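Local coordinates for protein Steely1 (Dictyostelium discoideum, PDB 2H84) that serves as the C-terminal type III polyketide synthase domain of a hybrid enzyme that produces acylpyrones in vitro, at residues Gly156-Arg165 with Ser356-Gly367; Glu294-Lys302 with Gly330-Met341. All blocks are in the same frame, centred on the assembly; numbering follows the deposited sequence.

Overall arrangement
Both interactions are buried, and both reach the same mixed sheet of the thiolase fold. Interaction 1 sets helix 159-171 against strands 353-360 and 364-372. Interaction 2 sets strand 294-297 and the loop after it against helix 335-345. Their centres are about 10 Å apart. Ser356 OG probably bonds Leu296 O, and Leu357 O probably bonds His298 N. Leu161 also packs on Val337, so the two helices meet. The chemistry differs. Interaction 1 buries a salt bridge close to the second subunit. Interaction 2 has no salt bridge; it mixes apolar side chains, an imidazole and one hydroxyl bond, within a single chain. The side chains of Cys157 and His298 lie about 4 Å apart where the contacts join.

Interaction 1 (Gly156-Arg165 with Ser356-Gly367); sequences GCLAGLSSLR and SLAFGPGLAFEG
The predicted active-site Cys157 lies just before helix 159-171 of this thiolase fold; there Cys157 and Leu158 pack against the hairpin of strands 353-360 and 364-372. The 159-165 axis of the helix passes 7.7 Å from that of strand 364-367. Cys157 touches the hairpin through CB, which lies near the carbonyl oxygen of Phe359. Leu158 carries more of the contact. Leu158 CD2 lies 3.5 Å from Ala364 CB at the hairpin end, and the leucine CB and CD1 both lie against Glu366 CG. The leucine and glutamate side chains run roughly perpendicular. One turn on, Leu161 CD2 rests on the methyl of Ala358, 3.4 Å from its CB.

The polar end belongs to Arg165 and Glu366. The arginine chain bends at chi3 (53°), bringing its NE side round to the carboxylate. Arg165 NE bonds Glu366 OE1 at 2.9 Å, almost straight, on the syn lone pair. Arg165 NH2 bonds Glu366 OE2 at 2.9 Å, less straight. The guanidinium and carboxylate planes are 19° apart, so the grip is side-on and nearly flat. Arg165 also binds Glu148 and the Arg149 carbonyl of the second subunit. The buried carboxylate is therefore probably kept ionised by the guanidinium, and a charge pair inside one subunit is tied to the dimer interface.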
ATOM      1  N   GLY A 156       8.421  -3.233   0.976  1.00  9.93           N
ATOM      2  CA  GLY A 156       9.814  -3.360   1.347  1.00 11.11           C
ATOM      3  C   GLY A 156      10.805  -2.568   0.525  1.00 11.44           C
ATOM      4  O   GLY A 156      10.435  -1.630  -0.176  1.00  9.75           O
ATOM      5  N   CYS A 157      12.069  -2.972   0.609  1.00 13.27           N
ATOM      6  CA  CYS A 157      13.153  -2.305  -0.088  1.00 14.32           C
ATOM      7  C   CYS A 157      12.940  -2.158  -1.578  1.00 14.79           C
ATOM      8  O   CYS A 157      13.442  -1.208  -2.175  1.00 17.72           O
ATOM      9  CB  CYS A 157      14.474  -3.034   0.170  1.00 15.48           C
ATOM     10  SG  CYS A 157      14.894  -3.189   1.915  1.00 14.56           S
ATOM     11  N   LEU A 158      12.194  -3.067  -2.195  1.00 13.94           N
ATOM     12  CA  LEU A 158      11.987  -2.964  -3.635  1.00 14.60           C
ATOM     13  C   LEU A 158      10.910  -1.957  -4.052  1.00 15.46           C
ATOM     14  O   LEU A 158      10.759  -1.645  -5.238  1.00 16.19           O
ATOM     15  CB  LEU A 158      11.686  -4.347  -4.222  1.00 13.67           C
ATOM     16  CG  LEU A 158      10.470  -5.124  -3.726  1.00 13.07           C
ATOM     17  CD1 LEU A 158       9.207  -4.519  -4.288  1.00 13.26           C
ATOM     18  CD2 LEU A 158      10.573  -6.568  -4.186  1.00 13.88           C
ATOM     19  N   ALA A 159      10.174  -1.439  -3.072  1.00 14.77           N
ATOM     20  CA  ALA A 159       9.119  -0.473  -3.353  1.00 15.13           C
ATOM     21  C   ALA A 159       9.617   0.669  -4.240  1.00 15.19           C
ATOM     22  O   ALA A 159       8.824   1.365  -4.871  1.00 15.47           O
ATOM     23  CB  ALA A 159       8.564   0.080  -2.060  1.00 14.88           C
ATOM     24  N   GLY A 160      10.927   0.867  -4.290  1.00 14.23           N
ATOM     25  CA  GLY A 160      11.447   1.922  -5.137  1.00 14.87           C
ATOM     26  C   GLY A 160      10.990   1.737  -6.575  1.00 15.41           C
ATOM     27  O   GLY A 160      10.353   2.612  -7.159  1.00 15.81           O
ATOM     28  N   LEU A 161      11.317   0.588  -7.151  1.00 14.78           N
ATOM     29  CA  LEU A 161      10.930   0.296  -8.516  1.00 14.21           C
ATOM     30  C   LEU A 161       9.463  -0.115  -8.643  1.00 14.45           C
ATOM     31  O   LEU A 161       8.877  -0.018  -9.725  1.00 14.13           O
ATOM     32  CB  LEU A 161      11.850  -0.783  -9.090  1.00 13.88           C
ATOM     33  CG  LEU A 161      13.077  -0.226  -9.817  1.00 12.92           C
ATOM     34  CD1 LEU A 161      13.402   1.176  -9.335  1.00  9.63           C
ATOM     35  CD2 LEU A 161      14.243  -1.172  -9.605  1.00 14.01           C
ATOM     36  N   SER A 162       8.861  -0.565  -7.546  1.00 14.05           N
ATOM     37  CA  SER A 162       7.458  -0.963  -7.587  1.00 14.26           C
ATOM     38  C   SER A 162       6.614   0.238  -7.978  1.00 13.72           C
ATOM     39  O   SER A 162       5.712   0.132  -8.809  1.00 13.01           O
ATOM     40  CB  SER A 162       7.005  -1.497  -6.230  1.00 13.72           C
ATOM     41  OG  SER A 162       7.558  -2.772  -6.004  1.00 15.45           O
ATOM     42  N   SER A 163       6.923   1.384  -7.378  1.00 13.48           N
ATOM     43  CA  SER A 163       6.201   2.611  -7.671  1.00 13.10           C
ATOM     44  C   SER A 163       6.487   3.087  -9.095  1.00 12.31           C
ATOM     45  O   SER A 163       5.558   3.415  -9.831  1.00 10.66           O
ATOM     46  CB  SER A 163       6.566   3.705  -6.667  1.00 12.88           C
ATOM     47  OG  SER A 163       7.964   3.917  -6.622  1.00 13.84           O
ATOM     48  N   LEU A 164       7.763   3.106  -9.489  1.00 11.32           N
ATOM     49  CA  LEU A 164       8.123   3.538 -10.838  1.00  9.85           C
ATOM     50  C   LEU A 164       7.299   2.713 -11.812  1.00  9.54           C
ATOM     51  O   LEU A 164       6.667   3.238 -12.731  1.00  7.48           O
ATOM     52  CB  LEU A 164       9.608   3.315 -11.119  1.00  8.59           C
ATOM     53  CG  LEU A 164      10.272   4.378 -11.973  1.00  8.58           C
ATOM     54  CD1 LEU A 164      11.635   3.890 -12.436  1.00  8.14           C
ATOM     55  CD2 LEU A 164       9.419   4.696 -13.179  1.00 10.85           C
ATOM     56  N   ARG A 165       7.307   1.407 -11.592  1.00 10.20           N
ATOM     57  CA  ARG A 165       6.571   0.472 -12.432  1.00 11.37           C
ATOM     58  C   ARG A 165       5.087   0.828 -12.472  1.00 12.30           C
ATOM     59  O   ARG A 165       4.522   1.045 -13.552  1.00 14.03           O
ATOM     60  CB  ARG A 165       6.769  -0.964 -11.913  1.00 10.11           C
ATOM     61  CG  ARG A 165       6.043  -2.032 -12.709  1.00 11.08           C
ATOM     62  CD  ARG A 165       6.595  -3.420 -12.417  1.00 12.36           C
ATOM     63  NE  ARG A 165       6.610  -3.727 -10.986  1.00 13.40           N
ATOM     64  CZ  ARG A 165       5.528  -3.960 -10.245  1.00 14.40           C
ATOM     65  NH1 ARG A 165       4.317  -3.934 -10.780  1.00 13.35           N
ATOM     66  NH2 ARG A 165       5.659  -4.202  -8.953  1.00 14.48           N
ATOM     67  N   SER A 356      17.988  -0.686 -14.065  1.00 11.91           N
ATOM     68  CA  SER A 356      17.779  -0.475 -12.643  1.00 10.70           C
ATOM     69  C   SER A 356      17.257  -1.747 -11.996  1.00 11.32           C
ATOM     70  O   SER A 356      16.336  -2.400 -12.493  1.00 11.27           O
ATOM     71  CB  SER A 356      16.809   0.665 -12.383  1.00  8.66           C
ATOM     72  OG  SER A 356      16.831   0.988 -11.008  1.00  5.91           O
ATOM     73  N   LEU A 357      17.859  -2.099 -10.872  1.00 12.56           N
ATOM     74  CA  LEU A 357      17.471  -3.309 -10.174  1.00 13.97           C
ATOM     75  C   LEU A 357      17.144  -3.012  -8.712  1.00 14.42           C
ATOM     76  O   LEU A 357      17.649  -2.052  -8.126  1.00 14.28           O
ATOM     77  CB  LEU A 357      18.600  -4.336 -10.275  1.00 13.23           C
ATOM     78  CG  LEU A 357      18.946  -4.768 -11.703  1.00 14.76           C
ATOM     79  CD1 LEU A 357      20.195  -5.640 -11.682  1.00 16.71           C
ATOM     80  CD2 LEU A 357      17.778  -5.531 -12.316  1.00 13.97           C
ATOM     81  N   ALA A 358      16.275  -3.834  -8.141  1.00 13.52           N
ATOM     82  CA  ALA A 358      15.883  -3.700  -6.758  1.00 12.68           C
ATOM     83  C   ALA A 358      15.334  -5.049  -6.339  1.00 13.25           C
ATOM     84  O   ALA A 358      14.765  -5.776  -7.147  1.00 12.70           O
ATOM     85  CB  ALA A 358      14.834  -2.614  -6.591  1.00 11.61           C
ATOM     86  N   PHE A 359      15.492  -5.374  -5.063  1.00 14.36           N
ATOM     87  CA  PHE A 359      15.025  -6.659  -4.549  1.00 16.38           C
ATOM     88  C   PHE A 359      14.534  -6.443  -3.153  1.00 16.02           C
ATOM     89  O   PHE A 359      15.019  -5.557  -2.434  1.00 15.07           O
ATOM     90  CB  PHE A 359      16.175  -7.671  -4.525  1.00 18.51           C
ATOM     91  CG  PHE A 359      17.474  -7.114  -5.025  1.00 20.48           C
ATOM     92  CD1 PHE A 359      17.784  -7.169  -6.401  1.00 20.94           C
ATOM     93  CD2 PHE A 359      18.277  -6.326  -4.175  1.00 22.31           C
ATOM     94  CE1 PHE A 359      18.921  -6.541  -6.898  1.00 22.66           C
ATOM     95  CE2 PHE A 359      19.409  -5.692  -4.653  1.00 23.44           C
ATOM     96  CZ  PHE A 359      19.720  -5.755  -6.024  1.00 25.41           C
ATOM     97  N   GLY A 360      13.597  -7.292  -2.742  1.00 15.39           N
ATOM     98  CA  GLY A 360      13.057  -7.186  -1.397  1.00 15.15           C
ATOM     99  C   GLY A 360      12.296  -8.398  -0.950  1.00 15.41           C
ATOM    100  O   GLY A 360      12.396  -9.463  -1.537  1.00 15.73           O
ATOM    101  N   PRO A 361      11.561  -8.251   0.157  1.00 15.63           N
ATOM    102  CA  PRO A 361      10.756  -9.344   0.714  1.00 15.27           C
ATOM    103  C   PRO A 361       9.958 -10.191  -0.325  1.00 15.11           C
ATOM    104  O   PRO A 361       9.376  -9.566  -1.253  1.00 17.80           O
ATOM    105  CB  PRO A 361       9.871  -8.601   1.675  1.00 15.15           C
ATOM    106  CG  PRO A 361      11.002  -7.762   2.395  1.00 16.69           C
ATOM    107  CD  PRO A 361      11.892  -7.267   1.232  1.00 15.98           C
ATOM    108  N   GLY A 362       9.915 -11.492  -0.137  1.00 14.37           N
ATOM    109  CA  GLY A 362       9.283 -12.265  -1.001  1.00 11.70           C
ATOM    110  C   GLY A 362       9.986 -13.615  -1.163  1.00 10.31           C
ATOM    111  O   GLY A 362       9.249 -14.623  -0.789  1.00 11.46           O
ATOM    112  N   LEU A 363      11.155 -13.797  -1.755  1.00  9.33           N
ATOM    113  CA  LEU A 363      11.805 -12.739  -2.309  1.00 10.49           C
ATOM    114  C   LEU A 363      11.280 -12.208  -3.642  1.00 10.50           C
ATOM    115  O   LEU A 363      10.523 -12.879  -4.406  1.00 13.15           O
ATOM    116  CB  LEU A 363      13.236 -13.179  -2.452  1.00 11.10           C
ATOM    117  CG  LEU A 363      13.919 -13.538  -1.138  1.00 11.41           C
ATOM    118  CD1 LEU A 363      15.104 -14.503  -1.247  1.00  9.70           C
ATOM    119  CD2 LEU A 363      14.375 -12.215  -0.576  1.00 10.61           C
ATOM    120  N   ALA A 364      11.754 -11.048  -4.084  1.00  9.44           N
ATOM    121  CA  ALA A 364      11.332 -10.468  -5.380  1.00  9.09           C
ATOM    122  C   ALA A 364      12.294  -9.515  -6.007  1.00  9.07           C
ATOM    123  O   ALA A 364      12.969  -8.795  -5.320  1.00  5.93           O
ATOM    124  CB  ALA A 364       9.912  -9.860  -5.206  1.00  9.31           C
ATOM    125  N   PHE A 365      12.337  -9.529  -7.331  1.00 10.79           N
ATOM    126  CA  PHE A 365      13.236  -8.620  -8.025  1.00 13.24           C
ATOM    127  C   PHE A 365      12.371  -7.617  -8.734  1.00 14.82           C
ATOM    128  O   PHE A 365      11.267  -7.941  -9.164  1.00 16.43           O
ATOM    129  CB  PHE A 365      14.100  -9.338  -9.076  1.00 14.39           C
ATOM    130  CG  PHE A 365      15.075 -10.343  -8.505  1.00 16.70           C
ATOM    131  CD1 PHE A 365      15.840 -11.134  -9.364  1.00 16.36           C
ATOM    132  CD2 PHE A 365      15.234 -10.503  -7.126  1.00 17.40           C
ATOM    133  CE1 PHE A 365      16.755 -12.069  -8.867  1.00 17.38           C
ATOM    134  CE2 PHE A 365      16.146 -11.439  -6.614  1.00 17.66           C
ATOM    135  CZ  PHE A 365      16.908 -12.226  -7.489  1.00 17.86           C
ATOM    136  N   GLU A 366      12.863  -6.388  -8.811  1.00 15.61           N
ATOM    137  CA  GLU A 366      12.187  -5.326  -9.536  1.00 16.86           C
ATOM    138  C   GLU A 366      13.251  -4.854 -10.509  1.00 17.85           C
ATOM    139  O   GLU A 366      14.414  -4.762 -10.146  1.00 17.86           O
ATOM    140  CB  GLU A 366      11.782  -4.175  -8.606  1.00 17.77           C
ATOM    141  CG  GLU A 366      10.551  -4.404  -7.749  1.00 19.31           C
ATOM    142  CD  GLU A 366       9.244  -4.405  -8.540  1.00 20.93           C
ATOM    143  OE1 GLU A 366       9.200  -3.855  -9.666  1.00 21.29           O
ATOM    144  OE2 GLU A 366       8.249  -4.961  -8.025  1.00 22.16           O
ATOM    145  N   GLY A 367      12.868  -4.581 -11.746  1.00 19.38           N
ATOM    146  CA  GLY A 367      13.844  -4.110 -12.704  1.00 20.59           C
ATOM    147  C   GLY A 367      13.207  -3.073 -13.603  1.00 21.14           C
ATOM    148  O   GLY A 367      11.980  -2.952 -13.673  1.00 21.88           O
TER
HETATM  149  O   HOH W   1      10.613  -0.115 -12.460  1.00 13.63           O

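Interaction 2 (Glu294-Lys302 with Gly330-Met341); sequences EFLIHTGGK and GNMSSASVIFVM
Leu296 and Val340 lead the apolar part of the contact. Leu296 CD2 meets Val340 CG1 at 3.9 Å, the two side chains slanting across each other. The other branch of the leucine, Leu296 CD1, lies 4.1 Å from Met341 CG. Thr299 adds its methyl: Thr299 CG2 is 3.9 Å from Val340 CG2, the two side chains running alongside in opposite senses. Val337 CG2 lies near His298 CB. The axes of strand 294-297 and helix 335-341 come within 7.8 Å, at 147° between their directions. Val325 of helix 320-329 also packs on Thr299 and Val340.

One hydrogen bond crosses the contact. Thr299 OG1 donates to Gly330 O at 2.8 Å, from a position tilted out of the carbonyl plane. The hydroxyl sits between the backbone N and the carbonyl carbon (chi1 58°), which turns it to the loop before the helix. Thr299 is also the centre of an inverse gamma turn, closed by Gly300 N on His298 O at 2.7 Å.

The ring contacts probably belong to the active site. Chalcone synthases use a Cys-His-Asn triad, and His298 and Asn331 lie where its last two members would be expected. The His298 side chain is about 4 Å from that of Cys157. Ser336 CB meets the ring edge, 3.5 Å from His298 ND1, while Gly300 N lies over one face, toward the rim. The Asn331 amide plane stands at 70° to the ring. An alanine in place of His298 would probably open a gap beside Ser336 and Asn331 and leave Cys157 without its imidazole neighbour. Within the second segment, Ser336 OG donates to Ser333 O.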
ATOM      1  N   GLU A 294      24.307   1.538 -17.967  1.00 23.83           N
ATOM      2  CA  GLU A 294      24.673   2.119 -16.684  1.00 20.66           C
ATOM      3  C   GLU A 294      23.815   1.361 -15.690  1.00 19.03           C
ATOM      4  O   GLU A 294      22.641   1.110 -15.948  1.00 18.74           O
ATOM      5  CB  GLU A 294      24.311   3.608 -16.640  1.00 21.37           C
ATOM      6  CG  GLU A 294      24.600   4.296 -15.308  1.00 21.40           C
ATOM      7  CD  GLU A 294      26.074   4.613 -15.119  1.00 23.46           C
ATOM      8  OE1 GLU A 294      26.524   4.752 -13.954  1.00 23.30           O
ATOM      9  OE2 GLU A 294      26.782   4.733 -16.144  1.00 24.55           O
ATOM     10  N   PHE A 295      24.390   0.985 -14.558  1.00 18.20           N
ATOM     11  CA  PHE A 295      23.631   0.251 -13.555  1.00 16.80           C
ATOM     12  C   PHE A 295      23.237   1.075 -12.343  1.00 16.16           C
ATOM     13  O   PHE A 295      24.087   1.498 -11.550  1.00 14.73           O
ATOM     14  CB  PHE A 295      24.397  -0.996 -13.124  1.00 15.68           C
ATOM     15  CG  PHE A 295      24.163  -2.175 -14.020  1.00 16.12           C
ATOM     16  CD1 PHE A 295      23.352  -3.225 -13.609  1.00 15.32           C
ATOM     17  CD2 PHE A 295      24.686  -2.202 -15.306  1.00 15.94           C
ATOM     18  CE1 PHE A 295      23.074  -4.287 -14.463  1.00 15.08           C
ATOM     19  CE2 PHE A 295      24.411  -3.262 -16.164  1.00 15.65           C
ATOM     20  CZ  PHE A 295      23.598  -4.298 -15.742  1.00 15.15           C
ATOM     21  N   LEU A 296      21.926   1.294 -12.224  1.00 15.92           N
ATOM     22  CA  LEU A 296      21.327   2.063 -11.131  1.00 14.58           C
ATOM     23  C   LEU A 296      20.664   1.046 -10.216  1.00 14.27           C
ATOM     24  O   LEU A 296      19.468   0.771 -10.318  1.00 15.21           O
ATOM     25  CB  LEU A 296      20.301   3.050 -11.694  1.00 13.12           C
ATOM     26  CG  LEU A 296      20.847   3.867 -12.870  1.00 12.53           C
ATOM     27  CD1 LEU A 296      19.792   4.836 -13.366  1.00 12.35           C
ATOM     28  CD2 LEU A 296      22.121   4.601 -12.447  1.00 10.72           C
ATOM     29  N   ILE A 297      21.470   0.484  -9.324  1.00 13.02           N
ATOM     30  CA  ILE A 297      21.020  -0.538  -8.401  1.00 11.70           C
ATOM     31  C   ILE A 297      20.696  -0.031  -7.010  1.00 11.10           C
ATOM     32  O   ILE A 297      21.386   0.832  -6.467  1.00 11.01           O
ATOM     33  CB  ILE A 297      22.091  -1.637  -8.257  1.00 13.11           C
ATOM     34  CG1 ILE A 297      22.541  -2.110  -9.643  1.00 12.83           C
ATOM     35  CG2 ILE A 297      21.537  -2.808  -7.437  1.00 12.96           C
ATOM     36  CD1 ILE A 297      23.662  -3.134  -9.606  1.00 11.91           C
ATOM     37  N   HIS A 298      19.628  -0.585  -6.444  1.00 11.72           N
ATOM     38  CA  HIS A 298      19.196  -0.268  -5.090  1.00 11.53           C
ATOM     39  C   HIS A 298      20.386  -0.569  -4.183  1.00 12.04           C
ATOM     40  O   HIS A 298      20.882  -1.693  -4.157  1.00 13.17           O
ATOM     41  CB  HIS A 298      18.011  -1.161  -4.710  1.00 11.06           C
ATOM     42  CG  HIS A 298      17.835  -1.331  -3.237  1.00 10.22           C
ATOM     43  ND1 HIS A 298      17.559  -0.276  -2.398  1.00 10.92           N
ATOM     44  CD2 HIS A 298      17.919  -2.431  -2.450  1.00 10.26           C
ATOM     45  CE1 HIS A 298      17.483  -0.717  -1.156  1.00 12.85           C
ATOM     46  NE2 HIS A 298      17.698  -2.021  -1.159  1.00 11.55           N
ATOM     47  N   THR A 299      20.855   0.436  -3.458  1.00 11.95           N
ATOM     48  CA  THR A 299      21.999   0.257  -2.576  1.00 13.24           C
ATOM     49  C   THR A 299      21.710  -0.561  -1.312  1.00 14.80           C
ATOM     50  O   THR A 299      21.792  -0.051  -0.191  1.00 16.14           O
ATOM     51  CB  THR A 299      22.572   1.615  -2.154  1.00 12.10           C
ATOM     52  OG1 THR A 299      21.557   2.392  -1.513  1.00 12.29           O
ATOM     53  CG2 THR A 299      23.033   2.366  -3.366  1.00 12.82           C
ATOM     54  N   GLY A 300      21.390  -1.838  -1.494  1.00 15.16           N
ATOM     55  CA  GLY A 300      21.073  -2.694  -0.362  1.00 17.22           C
ATOM     56  C   GLY A 300      22.218  -3.062   0.571  1.00 19.61           C
ATOM     57  O   GLY A 300      22.014  -3.193   1.789  1.00 20.56           O
ATOM     58  N   GLY A 301      23.409  -3.251   0.006  1.00 20.83           N
ATOM     59  CA  GLY A 301      24.569  -3.617   0.803  1.00 21.92           C
ATOM     60  C   GLY A 301      25.744  -3.941  -0.094  1.00 22.70           C
ATOM     61  O   GLY A 301      25.539  -4.171  -1.277  1.00 22.54           O
ATOM     62  N   LYS A 302      26.963  -3.952   0.447  1.00 23.38           N
ATOM     63  CA  LYS A 302      28.151  -4.238  -0.356  1.00 24.07           C
ATOM     64  C   LYS A 302      28.195  -5.652  -0.950  1.00 24.67           C
ATOM     65  O   LYS A 302      28.540  -5.828  -2.123  1.00 23.53           O
ATOM     66  CB  LYS A 302      29.422  -3.974   0.460  1.00 24.69           C
ATOM     67  CG  LYS A 302      29.442  -4.588   1.851  1.00 26.31           C
ATOM     68  CD  LYS A 302      30.309  -5.834   1.921  1.00 26.86           C
ATOM     69  CE  LYS A 302      30.310  -6.417   3.337  1.00 27.12           C
ATOM     70  NZ  LYS A 302      28.942  -6.816   3.821  1.00 27.44           N
ATOM     71  N   GLY A 330      24.031   4.706   2.407  1.00 17.99           N
ATOM     72  CA  GLY A 330      23.761   3.352   2.844  1.00 16.64           C
ATOM     73  C   GLY A 330      22.475   2.840   2.218  1.00 15.41           C
ATOM     74  O   GLY A 330      22.146   3.185   1.081  1.00 14.60           O
ATOM     75  N   ASN A 331      21.736   2.025   2.964  1.00 14.14           N
ATOM     76  CA  ASN A 331      20.483   1.472   2.465  1.00 13.35           C
ATOM     77  C   ASN A 331      19.273   2.187   3.076  1.00 12.55           C
ATOM     78  O   ASN A 331      18.983   2.009   4.243  1.00 12.48           O
ATOM     79  CB  ASN A 331      20.410  -0.015   2.786  1.00 13.66           C
ATOM     80  CG  ASN A 331      19.155  -0.650   2.254  1.00 15.48           C
ATOM     81  OD1 ASN A 331      18.901  -1.828   2.477  1.00 18.60           O
ATOM     82  ND2 ASN A 331      18.355   0.132   1.537  1.00 15.45           N
ATOM     83  N   MET A 332      18.570   2.984   2.278  1.00 12.53           N
ATOM     84  CA  MET A 332      17.405   3.720   2.753  1.00 12.43           C
ATOM     85  C   MET A 332      16.129   3.066   2.248  1.00 12.37           C
ATOM     86  O   MET A 332      15.143   3.749   1.933  1.00 11.36           O
ATOM     87  CB  MET A 332      17.453   5.165   2.274  1.00 13.24           C
ATOM     88  CG  MET A 332      18.687   5.929   2.684  1.00 15.59           C
ATOM     89  SD  MET A 332      18.933   7.270   1.509  1.00 21.58           S
ATOM     90  CE  MET A 332      18.937   8.577   2.343  1.00 19.04           C
ATOM     91  N   SER A 333      16.167   1.739   2.143  1.00 12.25           N
ATOM     92  CA  SER A 333      15.029   0.953   1.671  1.00 12.42           C
ATOM     93  C   SER A 333      14.551   1.503   0.319  1.00 14.24           C
ATOM     94  O   SER A 333      15.349   1.941  -0.526  1.00 15.71           O
ATOM     95  CB  SER A 333      13.878   1.011   2.686  1.00 11.88           C
ATOM     96  OG  SER A 333      13.048  -0.143   2.659  1.00  8.80           O
ATOM     97  N   SER A 334      13.236   1.504   0.125  1.00 14.48           N
ATOM     98  CA  SER A 334      12.640   1.974  -1.124  1.00 14.11           C
ATOM     99  C   SER A 334      13.263   3.205  -1.781  1.00 14.78           C
ATOM    100  O   SER A 334      13.438   3.240  -3.002  1.00 16.21           O
ATOM    101  CB  SER A 334      11.140   2.216  -0.938  1.00 12.34           C
ATOM    102  OG  SER A 334      10.891   3.114   0.120  1.00 13.01           O
ATOM    103  N   ALA A 335      13.601   4.223  -0.998  1.00 14.80           N
ATOM    104  CA  ALA A 335      14.167   5.457  -1.567  1.00 14.74           C
ATOM    105  C   ALA A 335      15.538   5.351  -2.221  1.00 15.14           C
ATOM    106  O   ALA A 335      15.794   6.023  -3.223  1.00 14.67           O
ATOM    107  CB  ALA A 335      14.203   6.541  -0.498  1.00 14.20           C
ATOM    108  N   SER A 336      16.412   4.523  -1.651  1.00 16.38           N
ATOM    109  CA  SER A 336      17.774   4.318  -2.152  1.00 17.64           C
ATOM    110  C   SER A 336      17.916   4.280  -3.682  1.00 18.25           C
ATOM    111  O   SER A 336      18.901   4.785  -4.231  1.00 18.21           O
ATOM    112  CB  SER A 336      18.324   3.026  -1.554  1.00 17.87           C
ATOM    113  OG  SER A 336      18.132   3.004  -0.155  1.00 19.80           O
ATOM    114  N   VAL A 337      16.945   3.664  -4.349  1.00 18.52           N
ATOM    115  CA  VAL A 337      16.928   3.551  -5.807  1.00 18.57           C
ATOM    116  C   VAL A 337      16.829   4.922  -6.434  1.00 17.79           C
ATOM    117  O   VAL A 337      17.666   5.329  -7.211  1.00 18.76           O
ATOM    118  CB  VAL A 337      15.691   2.783  -6.279  1.00 20.99           C
ATOM    119  CG1 VAL A 337      16.024   2.011  -7.531  1.00 20.88           C
ATOM    120  CG2 VAL A 337      15.112   1.912  -5.137  1.00 23.52           C
ATOM    121  N   ILE A 338      15.754   5.612  -6.075  1.00 15.27           N
ATOM    122  CA  ILE A 338      15.491   6.961  -6.557  1.00 12.85           C
ATOM    123  C   ILE A 338      16.686   7.872  -6.274  1.00 12.37           C
ATOM    124  O   ILE A 338      17.081   8.650  -7.134  1.00 11.82           O
ATOM    125  CB  ILE A 338      14.230   7.522  -5.908  1.00 11.64           C
ATOM    126  CG1 ILE A 338      13.090   6.503  -6.050  1.00  9.33           C
ATOM    127  CG2 ILE A 338      13.860   8.853  -6.518  1.00  8.92           C
ATOM    128  CD1 ILE A 338      12.741   6.133  -7.471  1.00  8.08           C
ATOM    129  N   PHE A 339      17.260   7.785  -5.076  1.00 12.72           N
ATOM    130  CA  PHE A 339      18.420   8.609  -4.730  1.00 13.76           C
ATOM    131  C   PHE A 339      19.514   8.444  -5.783  1.00 14.95           C
ATOM    132  O   PHE A 339      20.120   9.429  -6.230  1.00 14.01           O
ATOM    133  CB  PHE A 339      18.984   8.214  -3.367  1.00 13.41           C
ATOM    134  CG  PHE A 339      18.534   9.089  -2.235  1.00 13.56           C
ATOM    135  CD1 PHE A 339      17.206   9.075  -1.806  1.00 12.59           C
ATOM    136  CD2 PHE A 339      19.447   9.913  -1.574  1.00 13.48           C
ATOM    137  CE1 PHE A 339      16.794   9.864  -0.722  1.00 12.18           C
ATOM    138  CE2 PHE A 339      19.045  10.708  -0.490  1.00 13.96           C
ATOM    139  CZ  PHE A 339      17.715  10.685  -0.065  1.00 12.77           C
ATOM    140  N   VAL A 340      19.765   7.193  -6.169  1.00 15.43           N
ATOM    141  CA  VAL A 340      20.771   6.889  -7.178  1.00 15.74           C
ATOM    142  C   VAL A 340      20.388   7.518  -8.518  1.00 15.81           C
ATOM    143  O   VAL A 340      21.219   8.152  -9.164  1.00 16.27           O
ATOM    144  CB  VAL A 340      20.944   5.370  -7.370  1.00 15.77           C
ATOM    145  CG1 VAL A 340      21.870   5.102  -8.541  1.00 14.32           C
ATOM    146  CG2 VAL A 340      21.509   4.747  -6.106  1.00 15.83           C
ATOM    147  N   MET A 341      19.137   7.346  -8.939  1.00 15.81           N
ATOM    148  CA  MET A 341      18.685   7.937 -10.195  1.00 17.00           C
ATOM    149  C   MET A 341      18.928   9.448 -10.204  1.00 18.71           C
ATOM    150  O   MET A 341      19.364  10.002 -11.211  1.00 20.04           O
ATOM    151  CB  MET A 341      17.200   7.646 -10.427  1.00 14.94           C
ATOM    152  CG  MET A 341      16.920   6.204 -10.788  1.00 13.88           C
ATOM    153  SD  MET A 341      15.174   5.841 -10.896  1.00 12.68           S
ATOM    154  CE  MET A 341      14.849   6.139 -12.547  1.00 11.41           C
TER